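Local coordinates for protein monooxygenase (Mycobacterium tuberculosis, PDB 5UQ4) that catalyses the oxidative degradation of heme in the presence of an electron donor, releasing free iron, at residues B[6-11]-B[56-61]. Residues are numbered along the deposited sequence; the frame is centred on the assembly and turned at random.
Sequences VVKINA and VVTHWE
Val-6, Val-56 and Lys-8 bury the most surface where strands 6-11 and 56-60 run antiparallel as the two inner strands of the ferredoxin-like sheet of a dimeric alpha-beta barrel monooxygenase. Val-6 and Trp-60 form a hydrogen-bonded pair: Trp-60 N gives a fairly straight bond to Val-6 O (2.9 Å), and Val-6 N returns one to Trp-60 O. With chi1 at 58°, Val-6 CG1 sits between its own N and carbonyl carbon and presses against Trp-60 CB at 3.3 Å. The indole continues into an aromatic cluster with Phe-39, Phe-66 and Trp-69. On the same helix-covered face, Lys-8 and Thr-58 exchange two backbone bonds, each 3.0 Å from N to O, and Lys-8 CB lies near Thr-58 OG1; the lysine chain then leads away from strand 56-60 to salt bridges with Glu-94 and Asp-63. Val-56 and Asn-10 likewise exchange backbone bonds (Asn-10 N to Val-56 O, 2.9 Å), and Val-56 lies near Phe-26, a probable heme-binding residue. The other face packs on the second subunit through Val-7, Ile-9 and His-59. Here Val-57 CG1 meets Val-7 CG1 at 3.8 Å. The His-59 ring turns its CD2 edge to Val-6 O, 3.2 Å from CD2 and near the ring plane.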
# COMPACT_ATOMS: atom_id res chain seq x y z
N VAL B 6 2.87 10.63 -0.72
CA VAL B 6 1.72 10.26 -1.51
C VAL B 6 1.87 8.82 -1.98
O VAL B 6 2.97 8.33 -2.23
CB VAL B 6 1.56 11.22 -2.70
CG1 VAL B 6 2.82 11.19 -3.54
CG2 VAL B 6 0.35 10.87 -3.56
N VAL B 7 0.74 8.15 -2.11
CA VAL B 7 0.70 6.75 -2.52
C VAL B 7 -0.38 6.59 -3.58
O VAL B 7 -1.56 6.84 -3.31
CB VAL B 7 0.43 5.82 -1.33
CG1 VAL B 7 -0.02 4.46 -1.82
CG2 VAL B 7 1.70 5.69 -0.49
N LYS B 8 0.02 6.16 -4.78
CA LYS B 8 -0.91 5.86 -5.86
C LYS B 8 -1.07 4.35 -5.99
O LYS B 8 -0.08 3.62 -6.05
CB LYS B 8 -0.44 6.45 -7.19
CG LYS B 8 0.11 7.85 -7.12
CD LYS B 8 -0.94 8.82 -6.61
CE LYS B 8 -0.53 10.25 -6.89
NZ LYS B 8 -1.52 11.27 -6.42
N ILE B 9 -2.32 3.89 -6.05
CA ILE B 9 -2.64 2.48 -6.19
C ILE B 9 -3.51 2.31 -7.43
O ILE B 9 -4.63 2.83 -7.48
CB ILE B 9 -3.35 1.93 -4.94
CG1 ILE B 9 -2.53 2.22 -3.69
CG2 ILE B 9 -3.59 0.43 -5.09
CD1 ILE B 9 -3.15 1.69 -2.42
N ASN B 10 -3.00 1.57 -8.41
CA ASN B 10 -3.76 1.21 -9.60
C ASN B 10 -4.32 -0.19 -9.39
O ASN B 10 -3.58 -1.17 -9.38
CB ASN B 10 -2.89 1.28 -10.85
CG ASN B 10 -3.70 1.24 -12.13
OD1 ASN B 10 -4.92 1.43 -12.12
ND2 ASN B 10 -3.03 0.97 -13.25
N ALA B 11 -5.64 -0.28 -9.22
CA ALA B 11 -6.32 -1.56 -9.06
C ALA B 11 -6.71 -2.07 -10.44
O ALA B 11 -7.57 -1.48 -11.10
CB ALA B 11 -7.55 -1.42 -8.16
N VAL B 56 -1.16 -2.15 -7.89
CA VAL B 56 0.10 -1.57 -8.32
C VAL B 56 0.33 -0.32 -7.48
O VAL B 56 -0.36 0.70 -7.66
CB VAL B 56 0.09 -1.24 -9.82
CG1 VAL B 56 1.49 -0.87 -10.29
CG2 VAL B 56 -0.44 -2.43 -10.61
N VAL B 57 1.30 -0.38 -6.57
CA VAL B 57 1.51 0.65 -5.56
C VAL B 57 2.82 1.37 -5.84
O VAL B 57 3.86 0.73 -6.07
CB VAL B 57 1.52 0.06 -4.14
CG1 VAL B 57 1.40 1.16 -3.10
CG2 VAL B 57 0.39 -0.96 -3.99
N THR B 58 2.78 2.70 -5.82
CA THR B 58 3.98 3.53 -5.90
C THR B 58 3.94 4.57 -4.80
O THR B 58 2.89 5.18 -4.54
CB THR B 58 4.13 4.21 -7.26
OG1 THR B 58 2.85 4.65 -7.73
CG2 THR B 58 4.74 3.25 -8.27
N HIS B 59 5.08 4.77 -4.15
CA HIS B 59 5.24 5.75 -3.08
C HIS B 59 6.07 6.91 -3.61
O HIS B 59 7.13 6.69 -4.22
CB HIS B 59 5.91 5.11 -1.86
CG HIS B 59 5.82 5.93 -0.61
ND1 HIS B 59 6.41 5.54 0.57
CD2 HIS B 59 5.22 7.12 -0.36
CE1 HIS B 59 6.17 6.45 1.50
NE2 HIS B 59 5.45 7.42 0.96
N TRP B 60 5.60 8.13 -3.38
CA TRP B 60 6.24 9.33 -3.91
C TRP B 60 6.39 10.37 -2.81
O TRP B 60 5.71 10.34 -1.79
CB TRP B 60 5.44 9.92 -5.08
CG TRP B 60 5.39 9.06 -6.29
CD1 TRP B 60 4.47 8.09 -6.55
CD2 TRP B 60 6.27 9.11 -7.42
NE1 TRP B 60 4.74 7.50 -7.77
CE2 TRP B 60 5.84 8.11 -8.32
CE3 TRP B 60 7.39 9.88 -7.75
CZ2 TRP B 60 6.48 7.87 -9.53
CZ3 TRP B 60 8.03 9.64 -8.97
CH2 TRP B 60 7.57 8.65 -9.84
N GLU B 61 7.31 11.31 -3.05
CA GLU B 61 7.55 12.39 -2.10
C GLU B 61 6.34 13.31 -1.96
O GLU B 61 6.02 13.77 -0.86
CB GLU B 61 8.77 13.20 -2.53
CG GLU B 61 10.10 12.71 -1.99
CD GLU B 61 11.23 13.64 -2.36
OE1 GLU B 61 12.36 13.46 -1.84
OE2 GLU B 61 11.00 14.56 -3.17